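Local coordinates for protein peptidase S15/CocE/NonD (PDB 4PF1) that is an aminopeptidase of the alpha/beta-hydrolase fold, related to X-Pro dipeptidyl-peptidases, that probably removes residues from peptide N-termini by a serine mechanism, at residues V472-P477 with R571-V576; K506-W511 with G523-L528; L406-D411 with Y616-E621; E480-A485 with H564-G569. All blocks are in the same frame, centred on the assembly; numbering follows the deposited sequence.

Overall arrangement
All four contacts pair antiparallel strands of the C-terminal beta region. Interactions 1 and 2 belong to one four-stranded sheet, in which strand 571-577 of the first lies beside strand 502-510 of the second. Interaction 3 lies in the facing sheet; its Leu-406 and Ile-620 pack on Ile-572 and Val-574 of interaction 1. Interactions 2 and 3 are buried, interaction 2 rich in satisfied polar groups and interaction 3 mostly aliphatic and aromatic. Interactions 1 and 4 are only partly buried, each with exposed proline at one end. Interaction 4 reaches toward the hydrolase sheet through charged and hydroxyl groups, and its His-564 meets Asp-509 of interaction 2.

Interaction 1 (V472-P477 with R571-V576); sequences VWATEP and RIMVQV
Thr-475 turns its OG1 into the cramped position between its own backbone N and carbonyl carbon (chi1 71°), which sets the hydroxyl in front of Ile-572. OG1 accepts the N-H of Ile-572 N at 3.1 Å in a nearly straight bond (175°) and donates its own proton to Glu-476 O, so both functions of the hydroxyl are used. In return, Thr-475 N gives its hydrogen to Ile-572 O at 3.0 Å. A threonine suits this place because its hydroxyl does what a strand carbonyl would do just where regular pairing stops, while CG2 rests on Ile-572 CB. In one of its two conformers, the Arg-571 guanidinium turns one face to Pro-477 CD, 3.8 Å from Arg-571 CZ, and Glu-476 OE1 stays beyond salt-bridge range, well out of its plane. Met-573 bends at its last torsion (chi3 -83°), folding CE back against Val-472 CG1 at 3.7 Å; the small Ala-474 lets this terminal methyl settle beside it. Within this chain, strand 471-474 is an outermost strand of a four-stranded antiparallel sheet, and the hydrogen-bonded pair Trp-473 and Val-574 turns its side chains to the facing sheet, as in the beta-sandwich expected of an S15 C-terminal domain. The indole meets Val-574 CG1 with CE3 at 3.8 Å, and Val-576 CG2 comes to the edge of the ring at CZ3, 3.7 Å away, while NE1 is hydrogen-bonded to Asp-426. Gln-575 CG lies alongside Val-472 CG2, and its amide oxygen is hydrogen-bonded to Thr-464.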
loop_
_atom_site.group_PDB
_atom_site.type_symbol
_atom_site.label_atom_id
_atom_site.label_comp_id
_atom_site.label_asym_id
_atom_site.label_seq_id
_atom_site.Cartn_x
_atom_site.Cartn_y
_atom_site.Cartn_z
ATOM N N VAL A 472 9.921 -29.404 16.712
ATOM C CA VAL A 472 9.860 -28.110 17.399
ATOM C C VAL A 472 10.071 -28.286 18.913
ATOM O O VAL A 472 9.519 -29.209 19.516
ATOM C CB VAL A 472 8.513 -27.363 17.108
ATOM C CG1 VAL A 472 8.559 -25.927 17.614
ATOM C CG2 VAL A 472 8.157 -27.391 15.618
ATOM N N TRP A 473 10.874 -27.389 19.513
ATOM C CA TRP A 473 11.129 -27.307 20.955
ATOM C C TRP A 473 11.124 -25.841 21.361
ATOM O O TRP A 473 11.652 -25.006 20.626
ATOM C CB TRP A 473 12.468 -27.959 21.344
ATOM C CG TRP A 473 12.596 -29.403 20.961
ATOM C CD1 TRP A 473 12.188 -30.486 21.685
ATOM C CD2 TRP A 473 13.213 -29.917 19.777
ATOM N NE1 TRP A 473 12.514 -31.647 21.021
ATOM C CE2 TRP A 473 13.144 -31.327 19.845
ATOM C CE3 TRP A 473 13.847 -29.323 18.670
ATOM C CZ2 TRP A 473 13.667 -32.151 18.840
ATOM C CZ3 TRP A 473 14.364 -30.141 17.679
ATOM C CH2 TRP A 473 14.290 -31.536 17.779
ATOM N N ALA A 474 10.522 -25.521 22.509
ATOM C CA ALA A 474 10.453 -24.141 22.980
ATOM C C ALA A 474 10.476 -24.066 24.493
ATOM O O ALA A 474 9.928 -24.940 25.166
ATOM C CB ALA A 474 9.192 -23.465 22.449
ATOM N N THR A 475 11.107 -23.011 25.030
ATOM C CA THR A 475 11.137 -22.748 26.472
ATOM C C THR A 475 9.778 -22.187 26.889
ATOM O O THR A 475 8.973 -21.838 26.025
ATOM C CB THR A 475 12.264 -21.735 26.819
ATOM O OG1 THR A 475 11.894 -20.436 26.347
ATOM C CG2 THR A 475 13.626 -22.130 26.258
ATOM N N GLU A 476 9.532 -22.049 28.198
ATOM C CA GLU A 476 8.323 -21.376 28.673
ATOM C C GLU A 476 8.560 -19.854 28.528
ATOM O O GLU A 476 9.722 -19.463 28.357
ATOM C CB GLU A 476 8.005 -21.775 30.131
ATOM C CG GLU A 476 7.334 -23.140 30.273
ATOM C CD GLU A 476 6.049 -23.348 29.486
ATOM O OE1 GLU A 476 5.140 -22.492 29.581
ATOM O OE2 GLU A 476 5.945 -24.383 28.789
ATOM N N PRO A 477 7.522 -18.972 28.515
ATOM C CA PRO A 477 7.808 -17.524 28.383
ATOM C C PRO A 477 8.770 -17.045 29.473
ATOM O O PRO A 477 8.584 -17.380 30.648
ATOM C CB PRO A 477 6.429 -16.864 28.515
ATOM C CG PRO A 477 5.454 -17.938 28.233
ATOM C CD PRO A 477 6.075 -19.221 28.679
ATOM N N ARG A 571 9.884 -16.482 24.043
ATOM C CA ARG A 571 10.358 -17.860 24.193
ATOM C C ARG A 571 11.558 -18.096 23.283
ATOM O O ARG A 571 11.675 -17.447 22.238
ATOM C CB ARG A 571 9.252 -18.878 23.842
ATOM C CG ARG A 571 7.995 -18.839 24.706
ATOM C CD ARG A 571 7.041 -19.931 24.247
ATOM N NE ARG A 571 5.663 -19.713 24.688
ATOM C CZ ARG A 571 4.924 -20.628 25.311
ATOM N NH1 ARG A 571 5.434 -21.819 25.603
ATOM N NH2 ARG A 571 3.674 -20.353 25.658
ATOM N N ILE A 572 12.430 -19.042 23.658
ATOM C CA ILE A 572 13.557 -19.447 22.810
ATOM C C ILE A 572 13.101 -20.726 22.116
ATOM O O ILE A 572 12.653 -21.657 22.789
ATOM C CB ILE A 572 14.904 -19.625 23.572
ATOM C CG1 ILE A 572 15.260 -18.363 24.395
ATOM C CG2 ILE A 572 16.030 -19.981 22.578
ATOM C CD1 ILE A 572 16.294 -18.566 25.484
ATOM N N MET A 573 13.129 -20.746 20.780
ATOM C CA MET A 573 12.667 -21.903 20.022
ATOM C C MET A 573 13.771 -22.519 19.174
ATOM O O MET A 573 14.633 -21.812 18.646
ATOM C CB MET A 573 11.471 -21.517 19.133
ATOM C CG MET A 573 10.947 -22.647 18.262
ATOM S SD MET A 573 9.506 -22.157 17.303
ATOM C CE MET A 573 8.216 -22.384 18.526
ATOM N N VAL A 574 13.720 -23.846 19.036
ATOM C CA VAL A 574 14.602 -24.617 18.176
ATOM C C VAL A 574 13.728 -25.442 17.213
ATOM O O VAL A 574 12.825 -26.160 17.656
ATOM C CB VAL A 574 15.602 -25.499 18.980
ATOM C CG1 VAL A 574 16.327 -26.494 18.070
ATOM C CG2 VAL A 574 16.605 -24.635 19.733
ATOM N N GLN A 575 13.968 -25.294 15.902
ATOM C CA GLN A 575 13.275 -26.061 14.868
ATOM C C GLN A 575 14.290 -26.885 14.081
ATOM O O GLN A 575 15.356 -26.372 13.736
ATOM C CB GLN A 575 12.460 -25.146 13.936
ATOM C CG GLN A 575 11.105 -24.734 14.520
ATOM C CD GLN A 575 10.242 -23.934 13.565
ATOM O OE1 GLN A 575 10.338 -24.046 12.338
ATOM N NE2 GLN A 575 9.336 -23.140 14.114
ATOM N N VAL A 576 13.999 -28.184 13.869
ATOM C CA VAL A 576 14.874 -29.090 13.110
ATOM C C VAL A 576 14.076 -29.728 11.946
ATOM O O VAL A 576 12.975 -30.243 12.150
ATOM C CB VAL A 576 15.571 -30.155 14.011
ATOM C CG1 VAL A 576 16.167 -31.300 13.182
ATOM C CG2 VAL A 576 16.651 -29.512 14.876
#

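Interaction 2 (K506-W511 with G523-L528); sequences KIIDVW and GYQQML
Trp-511 and Gln-526 meet through a side-chain bond: the indole NE1 donates to Gln-526 OE1 at 3.2 Å with an angle of 168°, and the oxygen lies in the indole plane and offers a lone pair. The glutamine reaches this spot because its CG stands opposite the backbone N (chi1 -176°) and the chain then bends at chi2, lifting the amide up to the indole edge. Its NE2 makes a weak bond to Met-527 O, which may further steady the amide. Tyr-524 CD2 sits over one indole face, 3.5 Å from Trp-511 NE1 and displaced toward the rim; the two rings are oblique, with planes 43° apart. Gln-526 CB in turn sits over one face of the phenol ring, near its rim, and the phenol OH bonds Val-458 O. A phenylalanine in place of Trp-511 would probably leave Gln-526 OE1 without its donor and the amide freer to turn. Backbone bonds from Asp-509 N to Gln-526 O (2.9 Å) and from Trp-511 N to Tyr-524 O (2.8 Å) zip up a beta-hairpin closed by a long loop. Ile-508 CG2 packs against Gln-525 CB at 3.8 Å, and the extended Lys-506 lays CD against Met-527 SD, also at 3.8 Å. Asp-509 bonds His-564 NE2 through OD2 and His-570 ND1 through OD1, while Lys-506 NZ is gripped by Gln-461, Gln-575 and Gln-577. Burying such polar groups is therefore tolerable: each end finds a specific partner, which probably fixes the side chains more firmly than apolar contact alone.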
loop_
_atom_site.group_PDB
_atom_site.type_symbol
_atom_site.label_atom_id
_atom_site.label_comp_id
_atom_site.label_asym_id
_atom_site.label_seq_id
_atom_site.Cartn_x
_atom_site.Cartn_y
_atom_site.Cartn_z
ATOM N N LYS A 506 17.393 -24.353 13.344
ATOM C CA LYS A 506 16.970 -22.952 13.446
ATOM C C LYS A 506 16.833 -22.505 14.892
ATOM O O LYS A 506 16.224 -23.218 15.695
ATOM C CB LYS A 506 15.617 -22.723 12.753
ATOM C CG LYS A 506 15.465 -23.276 11.355
ATOM C CD LYS A 506 14.066 -22.950 10.869
ATOM C CE LYS A 506 13.618 -23.832 9.752
ATOM N NZ LYS A 506 12.136 -23.820 9.612
ATOM N N ILE A 507 17.344 -21.302 15.215
ATOM C CA ILE A 507 17.139 -20.666 16.522
ATOM C C ILE A 507 16.115 -19.566 16.297
ATOM O O ILE A 507 16.267 -18.766 15.369
ATOM C CB ILE A 507 18.453 -20.145 17.183
ATOM C CG1 ILE A 507 19.331 -21.319 17.651
ATOM C CG2 ILE A 507 18.147 -19.175 18.358
ATOM C CD1 ILE A 507 20.715 -20.941 17.962
ATOM N N ILE A 508 15.058 -19.550 17.101
ATOM C CA ILE A 508 13.960 -18.614 16.914
ATOM C C ILE A 508 13.620 -17.873 18.212
ATOM O O ILE A 508 13.657 -18.458 19.300
ATOM C CB ILE A 508 12.727 -19.410 16.368
ATOM C CG1 ILE A 508 12.906 -19.788 14.879
ATOM C CG2 ILE A 508 11.395 -18.693 16.604
ATOM C CD1 ILE A 508 12.495 -21.217 14.552
ATOM N N ASP A 509 13.263 -16.585 18.077
ATOM C CA ASP A 509 12.734 -15.791 19.166
ATOM C C ASP A 509 11.224 -15.737 18.974
ATOM O O ASP A 509 10.753 -15.125 18.014
ATOM C CB ASP A 509 13.359 -14.377 19.197
ATOM C CG ASP A 509 12.833 -13.476 20.317
ATOM O OD1 ASP A 509 11.627 -13.554 20.630
ATOM O OD2 ASP A 509 13.615 -12.663 20.838
ATOM N N VAL A 510 10.470 -16.424 19.840
ATOM C CA VAL A 510 9.007 -16.422 19.782
ATOM C C VAL A 510 8.504 -15.191 20.529
ATOM O O VAL A 510 8.691 -15.086 21.740
ATOM C CB VAL A 510 8.365 -17.726 20.339
ATOM C CG1 VAL A 510 6.859 -17.747 20.090
ATOM C CG2 VAL A 510 9.021 -18.961 19.746
ATOM N N TRP A 511 7.879 -14.260 19.804
ATOM C CA TRP A 511 7.338 -13.034 20.380
ATOM C C TRP A 511 6.150 -13.377 21.307
ATOM O O TRP A 511 5.554 -14.448 21.142
ATOM C CB TRP A 511 6.934 -12.060 19.259
ATOM C CG TRP A 511 8.110 -11.376 18.605
ATOM C CD1 TRP A 511 9.203 -11.975 18.045
ATOM C CD2 TRP A 511 8.301 -9.963 18.447
ATOM N NE1 TRP A 511 10.061 -11.025 17.548
ATOM C CE2 TRP A 511 9.535 -9.780 17.782
ATOM C CE3 TRP A 511 7.544 -8.829 18.797
ATOM C CZ2 TRP A 511 10.031 -8.509 17.457
ATOM C CZ3 TRP A 511 8.037 -7.570 18.474
ATOM C CH2 TRP A 511 9.263 -7.419 17.809
ATOM N N GLY A 523 2.719 -13.835 18.685
ATOM C CA GLY A 523 3.017 -15.232 18.375
ATOM C C GLY A 523 4.111 -15.441 17.346
ATOM O O GLY A 523 4.532 -16.577 17.114
ATOM N N TYR A 524 4.582 -14.340 16.729
ATOM C CA TYR A 524 5.604 -14.294 15.683
ATOM C C TYR A 524 6.847 -15.125 16.059
ATOM O O TYR A 524 7.476 -14.895 17.096
ATOM C CB TYR A 524 5.949 -12.813 15.394
ATOM C CG TYR A 524 7.155 -12.498 14.529
ATOM C CD1 TYR A 524 7.402 -13.210 13.355
ATOM C CD2 TYR A 524 7.940 -11.376 14.782
ATOM C CE1 TYR A 524 8.469 -12.876 12.517
ATOM C CE2 TYR A 524 8.992 -11.020 13.941
ATOM C CZ TYR A 524 9.259 -11.775 12.813
ATOM O OH TYR A 524 10.312 -11.423 12.002
ATOM N N GLN A 525 7.129 -16.147 15.238
ATOM C CA GLN A 525 8.269 -17.044 15.402
ATOM C C GLN A 525 9.428 -16.522 14.550
ATOM O O GLN A 525 9.731 -17.064 13.481
ATOM C CB GLN A 525 7.891 -18.488 15.028
ATOM C CG GLN A 525 7.026 -19.179 16.083
ATOM C CD GLN A 525 6.725 -20.622 15.748
ATOM O OE1 GLN A 525 7.397 -21.255 14.934
ATOM N NE2 GLN A 525 5.733 -21.193 16.417
ATOM N N GLN A 526 10.034 -15.423 15.013
ATOM C CA GLN A 526 11.113 -14.727 14.325
ATOM C C GLN A 526 12.384 -15.561 14.278
ATOM O O GLN A 526 13.007 -15.786 15.319
ATOM C CB GLN A 526 11.398 -13.388 15.024
ATOM C CG GLN A 526 12.462 -12.533 14.328
ATOM C CD GLN A 526 13.382 -11.866 15.317
ATOM O OE1 GLN A 526 12.947 -11.223 16.286
ATOM N NE2 GLN A 526 14.679 -12.000 15.088
ATOM N N MET A 527 12.808 -15.966 13.063
ATOM C CA MET A 527 14.067 -16.684 12.899
ATOM C C MET A 527 15.212 -15.740 13.274
ATOM O O MET A 527 15.148 -14.546 12.958
ATOM C CB MET A 527 14.223 -17.225 11.474
ATOM C CG MET A 527 15.253 -18.342 11.380
ATOM S SD MET A 527 15.016 -19.408 9.945
ATOM C CE MET A 527 15.622 -18.318 8.632
ATOM N N LEU A 528 16.207 -16.249 14.013
ATOM C CA LEU A 528 17.299 -15.423 14.530
ATOM C C LEU A 528 18.673 -15.913 14.049
ATOM O O LEU A 528 19.525 -15.096 13.696
ATOM C CB LEU A 528 17.229 -15.413 16.071
ATOM C CG LEU A 528 18.203 -14.501 16.803
ATOM C CD1 LEU A 528 17.754 -13.045 16.740
ATOM C CD2 LEU A 528 18.361 -14.935 18.233
#

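Interaction 3 (L406-D411 with Y616-E621); sequences LYVQED and YPTAIE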
loop_
_atom_site.group_PDB
_atom_site.type_symbol
_atom_site.label_atom_id
_atom_site.label_comp_id
_atom_site.label_asym_id
_atom_site.label_seq_id
_atom_site.Cartn_x
_atom_site.Cartn_y
_atom_site.Cartn_z
ATOM N N LEU A 406 21.629 -25.601 25.857
ATOM C CA LEU A 406 20.177 -25.504 25.750
ATOM C C LEU A 406 19.654 -26.828 25.176
ATOM O O LEU A 406 19.634 -27.015 23.958
ATOM C CB LEU A 406 19.810 -24.302 24.853
ATOM C CG LEU A 406 18.415 -23.693 25.009
ATOM C CD1 LEU A 406 18.055 -23.444 26.490
ATOM C CD2 LEU A 406 18.315 -22.395 24.233
ATOM N N TYR A 407 19.293 -27.769 26.070
ATOM C CA TYR A 407 18.879 -29.136 25.717
ATOM C C TYR A 407 17.468 -29.240 25.153
ATOM O O TYR A 407 16.543 -28.628 25.687
ATOM C CB TYR A 407 18.978 -30.059 26.947
ATOM C CG TYR A 407 20.379 -30.207 27.492
ATOM C CD1 TYR A 407 21.278 -31.104 26.924
ATOM C CD2 TYR A 407 20.798 -29.478 28.601
ATOM C CE1 TYR A 407 22.568 -31.251 27.425
ATOM C CE2 TYR A 407 22.088 -29.613 29.109
ATOM C CZ TYR A 407 22.969 -30.507 28.521
ATOM O OH TYR A 407 24.242 -30.654 29.019
ATOM N N VAL A 408 17.288 -30.094 24.117
ATOM C CA VAL A 408 15.960 -30.424 23.579
ATOM C C VAL A 408 15.343 -31.457 24.546
ATOM O O VAL A 408 16.062 -32.326 25.039
ATOM C CB VAL A 408 15.965 -30.905 22.091
ATOM C CG1 VAL A 408 16.547 -29.837 21.162
ATOM C CG2 VAL A 408 16.692 -32.239 21.916
ATOM N N GLN A 409 14.062 -31.297 24.899
ATOM C CA GLN A 409 13.418 -32.163 25.897
ATOM C C GLN A 409 12.085 -32.743 25.400
ATOM O O GLN A 409 11.612 -32.378 24.320
ATOM C CB GLN A 409 13.186 -31.374 27.209
ATOM C CG GLN A 409 14.465 -30.822 27.857
ATOM C CD GLN A 409 14.209 -29.737 28.885
ATOM O OE1 GLN A 409 13.131 -29.132 28.957
ATOM N NE2 GLN A 409 15.221 -29.439 29.684
ATOM N N GLU A 410 11.467 -33.627 26.217
ATOM C CA GLU A 410 10.168 -34.247 25.939
ATOM C C GLU A 410 9.040 -33.197 25.950
ATOM O O GLU A 410 9.218 -32.111 26.509
ATOM C CB GLU A 410 9.869 -35.376 26.954
ATOM C CG GLU A 410 9.629 -34.898 28.386
ATOM C CD GLU A 410 9.086 -35.926 29.364
ATOM O OE1 GLU A 410 8.505 -36.943 28.917
ATOM O OE2 GLU A 410 9.209 -35.691 30.588
ATOM N N ASP A 411 7.881 -33.533 25.331
ATOM C CA ASP A 411 6.679 -32.689 25.229
ATOM C C ASP A 411 6.989 -31.311 24.580
ATOM O O ASP A 411 6.405 -30.295 24.974
ATOM C CB ASP A 411 5.998 -32.505 26.612
ATOM C CG ASP A 411 5.661 -33.801 27.330
ATOM O OD1 ASP A 411 4.902 -34.620 26.759
ATOM O OD2 ASP A 411 6.121 -33.979 28.481
ATOM N N TYR A 616 23.358 -39.421 24.436
ATOM C CA TYR A 616 23.215 -38.582 23.238
ATOM C C TYR A 616 22.454 -37.266 23.564
ATOM O O TYR A 616 21.284 -37.130 23.188
ATOM C CB TYR A 616 22.490 -39.361 22.114
ATOM C CG TYR A 616 23.074 -40.723 21.797
ATOM C CD1 TYR A 616 24.347 -40.849 21.245
ATOM C CD2 TYR A 616 22.318 -41.881 21.958
ATOM C CE1 TYR A 616 24.874 -42.097 20.917
ATOM C CE2 TYR A 616 22.835 -43.136 21.632
ATOM C CZ TYR A 616 24.116 -43.239 21.114
ATOM O OH TYR A 616 24.630 -44.471 20.784
ATOM N N PRO A 617 23.080 -36.285 24.271
ATOM C CA PRO A 617 22.335 -35.067 24.625
ATOM C C PRO A 617 22.366 -33.985 23.538
ATOM O O PRO A 617 23.296 -33.168 23.488
ATOM C CB PRO A 617 23.010 -34.604 25.922
ATOM C CG PRO A 617 24.405 -35.139 25.845
ATOM C CD PRO A 617 24.447 -36.263 24.836
ATOM N N THR A 618 21.323 -33.962 22.678
ATOM C CA THR A 618 21.183 -32.928 21.653
ATOM C C THR A 618 20.909 -31.601 22.350
ATOM O O THR A 618 20.026 -31.530 23.211
ATOM C CB THR A 618 20.087 -33.292 20.641
ATOM O OG1 THR A 618 20.496 -34.448 19.908
ATOM C CG2 THR A 618 19.767 -32.144 19.677
ATOM N N ALA A 619 21.705 -30.567 22.020
ATOM C CA ALA A 619 21.585 -29.245 22.631
ATOM C C ALA A 619 22.190 -28.167 21.765
ATOM O O ALA A 619 23.027 -28.453 20.905
ATOM C CB ALA A 619 22.280 -29.239 23.990
ATOM N N ILE A 620 21.803 -26.914 22.029
ATOM C CA ILE A 620 22.406 -25.744 21.405
ATOM C C ILE A 620 23.407 -25.186 22.403
ATOM O O ILE A 620 23.045 -24.910 23.551
ATOM C CB ILE A 620 21.355 -24.676 20.975
ATOM C CG1 ILE A 620 20.253 -25.265 20.050
ATOM C CG2 ILE A 620 22.032 -23.434 20.357
ATOM C CD1 ILE A 620 20.723 -25.917 18.745
ATOM N N GLU A 621 24.672 -25.084 21.994
ATOM C CA GLU A 621 25.725 -24.534 22.840
ATOM C C GLU A 621 25.755 -23.033 22.619
ATOM O O GLU A 621 26.183 -22.577 21.557
ATOM C CB GLU A 621 27.081 -25.187 22.525
ATOM C CG GLU A 621 27.099 -26.699 22.711
ATOM C CD GLU A 621 28.363 -27.407 22.254
ATOM O OE1 GLU A 621 29.285 -26.729 21.743
ATOM O OE2 GLU A 621 28.433 -28.646 22.418
HETATM O O HOH W 1 19.113 -33.460 25.094
#
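Leu-406 and Ile-620 form a hydrogen-bonded antiparallel pair, with Leu-406 N to Ile-620 O at 2.8 Å and Ile-620 N to Leu-406 O at 2.9 Å, the short strands 406-408 and 619-621 running at 163° to each other. One residue on, Tyr-407 faces Ala-619, and its chi1 of -62° swings the ring over the neighbouring strand: CD1 touches Ala-619 CB at 3.6 Å, and Pro-617 CB meets the ring edge at CE1. The alanine's small methyl lets the wide ring come in close. Replacing Tyr-407 by an alanine would probably open a gap beside Pro-617 CB and Ala-619 CB. Val-408 puts CG2 against Thr-618 CB at 3.8 Å, and the threonine hydroxyl is bound by Trp-611 O and Phe-493 N. Here the strands begin to part: Val-408 N reaches Thr-618 O at 3.2 Å, and a water donates to that same oxygen and to Val-408 O, bridging the two backbones as they diverge. Strand 606-625 is also paired with 489-496 through Ala-619 and Arg-491, so it runs between two antiparallel neighbours, an arrangement consistent with one sheet of a beta-sandwich whose Leu-406 side packs on the other.

Interaction 4 (E480-A485 with H564-G569); sequences EPLRVA and HTFLPG
Phe-566 turns an edge to Leu-482, whose carbonyl O lies near the ring plane beside Phe-566 CD2 at 3.7 Å, while one face of the ring is covered by His-564 CD2, 3.6 Å above its centre. Val-484 CG2 approaches Phe-566 CE2 obliquely at 3.7 Å, and Leu-482 CD2 packs alongside Phe-566 CD2. The imidazole carries Phe-566 CD1 at its own edge, with ND1 hydrogen-bonded to Thr-380 and NE2 to Asp-509. A phenylalanine suits this buried side because its flat ring takes the imidazole on one face while its rim meets Leu-482 and Val-484. On the other side of the ladder, Thr-565 OG1 lies at the edge of the Arg-483 guanidinium, 3.5 Å from Arg-483 CG; Arg-483 NE makes a salt bridge and Thr-565 OG1 a hydrogen bond to the same oxygen, OE2, of Glu-379. The bend at chi3 (69°) turns the guanidinium that way. Backbone bonds link Leu-482 with Phe-566 and Val-484 with His-564 in both directions. Pro-481 CD meets Pro-568 CG at the exposed end. This is an antiparallel ladder whose strand 482-486 is also hydrogen-bonded by backbone to strand 606-625, joined through Glu-379 and Thr-380 to the alpha/beta-hydrolase sheet.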
loop_
_atom_site.group_PDB
_atom_site.type_symbol
_atom_site.label_atom_id
_atom_site.label_comp_id
_atom_site.label_asym_id
_atom_site.label_seq_id
_atom_site.Cartn_x
_atom_site.Cartn_y
_atom_site.Cartn_z
ATOM N N GLU A 480 12.506 -12.965 32.908
ATOM C CA GLU A 480 13.552 -11.943 32.907
ATOM C C GLU A 480 14.298 -11.973 31.554
ATOM O O GLU A 480 14.237 -12.992 30.856
ATOM C CB GLU A 480 14.527 -12.155 34.086
ATOM C CG GLU A 480 13.946 -11.818 35.459
ATOM C CD GLU A 480 13.646 -10.356 35.755
ATOM O OE1 GLU A 480 12.791 -10.099 36.632
ATOM O OE2 GLU A 480 14.284 -9.471 35.138
ATOM N N PRO A 481 14.993 -10.879 31.145
ATOM C CA PRO A 481 15.689 -10.906 29.845
ATOM C C PRO A 481 16.877 -11.879 29.815
ATOM O O PRO A 481 17.578 -12.036 30.817
ATOM C CB PRO A 481 16.152 -9.459 29.664
ATOM C CG PRO A 481 16.250 -8.915 31.040
ATOM C CD PRO A 481 15.151 -9.568 31.812
ATOM N N LEU A 482 17.085 -12.543 28.660
ATOM C CA LEU A 482 18.188 -13.481 28.442
ATOM C C LEU A 482 19.065 -12.965 27.298
ATOM O O LEU A 482 18.594 -12.840 26.167
ATOM C CB LEU A 482 17.645 -14.890 28.137
ATOM C CG LEU A 482 18.628 -16.044 28.305
ATOM C CD1 LEU A 482 17.971 -17.213 28.996
ATOM C CD2 LEU A 482 19.187 -16.484 26.967
ATOM N N ARG A 483 20.322 -12.630 27.605
ATOM C CA ARG A 483 21.270 -12.073 26.639
ATOM C C ARG A 483 22.184 -13.147 26.072
ATOM O O ARG A 483 22.802 -13.886 26.835
ATOM C CB ARG A 483 22.129 -10.970 27.293
ATOM C CG ARG A 483 21.349 -9.770 27.829
ATOM C CD ARG A 483 22.292 -8.668 28.282
ATOM N NE ARG A 483 22.993 -8.051 27.151
ATOM C CZ ARG A 483 24.216 -7.535 27.220
ATOM N NH1 ARG A 483 24.894 -7.568 28.359
ATOM N NH2 ARG A 483 24.778 -7.002 26.145
ATOM N N VAL A 484 22.300 -13.210 24.733
ATOM C CA VAL A 484 23.191 -14.158 24.045
ATOM C C VAL A 484 24.154 -13.394 23.119
ATOM O O VAL A 484 23.775 -12.377 22.537
ATOM C CB VAL A 484 22.438 -15.280 23.273
ATOM C CG1 VAL A 484 21.806 -16.289 24.231
ATOM C CG2 VAL A 484 21.400 -14.705 22.304
ATOM N N ALA A 485 25.400 -13.873 23.016
ATOM C CA ALA A 485 26.422 -13.277 22.157
ATOM C C ALA A 485 27.371 -14.350 21.626
ATOM O O ALA A 485 27.629 -15.341 22.304
ATOM C CB ALA A 485 27.201 -12.213 22.915
ATOM N N HIS A 564 21.810 -10.755 20.871
ATOM C CA HIS A 564 20.388 -10.586 21.082
ATOM C C HIS A 564 19.978 -10.676 22.538
ATOM O O HIS A 564 20.589 -11.404 23.326
ATOM C CB HIS A 564 19.663 -11.689 20.282
ATOM C CG HIS A 564 18.171 -11.581 20.257
ATOM N ND1 HIS A 564 17.534 -10.599 19.524
ATOM C CD2 HIS A 564 17.239 -12.386 20.816
ATOM C CE1 HIS A 564 16.240 -10.812 19.691
ATOM N NE2 HIS A 564 16.015 -11.884 20.451
ATOM N N THR A 565 18.895 -9.973 22.875
ATOM C CA THR A 565 18.256 -10.084 24.167
ATOM C C THR A 565 16.874 -10.690 23.957
ATOM O O THR A 565 16.035 -10.093 23.282
ATOM C CB THR A 565 18.198 -8.726 24.899
ATOM O OG1 THR A 565 19.520 -8.344 25.266
ATOM C CG2 THR A 565 17.331 -8.776 26.156
ATOM N N PHE A 566 16.655 -11.890 24.505
ATOM C CA PHE A 566 15.345 -12.533 24.519
ATOM C C PHE A 566 14.577 -11.872 25.663
ATOM O O PHE A 566 14.885 -12.116 26.834
ATOM C CB PHE A 566 15.477 -14.056 24.712
ATOM C CG PHE A 566 16.079 -14.822 23.556
ATOM C CD1 PHE A 566 15.292 -15.222 22.480
ATOM C CD2 PHE A 566 17.415 -15.202 23.573
ATOM C CE1 PHE A 566 15.845 -15.947 21.418
ATOM C CE2 PHE A 566 17.964 -15.936 22.515
ATOM C CZ PHE A 566 17.175 -16.305 21.445
ATOM N N LEU A 567 13.686 -10.932 25.325
ATOM C CA LEU A 567 12.975 -10.103 26.303
ATOM C C LEU A 567 11.898 -10.883 27.109
ATOM O O LEU A 567 11.478 -11.959 26.678
ATOM C CB LEU A 567 12.333 -8.890 25.588
ATOM C CG LEU A 567 13.295 -7.810 25.080
ATOM C CD1 LEU A 567 12.624 -6.934 24.040
ATOM C CD2 LEU A 567 13.821 -6.950 26.226
ATOM N N PRO A 568 11.436 -10.353 28.284
ATOM C CA PRO A 568 10.390 -11.063 29.054
ATOM C C PRO A 568 9.111 -11.285 28.239
ATOM O O PRO A 568 8.709 -10.415 27.460
ATOM C CB PRO A 568 10.135 -10.137 30.249
ATOM C CG PRO A 568 11.370 -9.321 30.371
ATOM C CD PRO A 568 11.849 -9.111 28.972
ATOM N N GLY A 569 8.512 -12.463 28.396
ATOM C CA GLY A 569 7.324 -12.856 27.644
ATOM C C GLY A 569 7.662 -13.592 26.358
ATOM O O GLY A 569 6.799 -14.255 25.774
#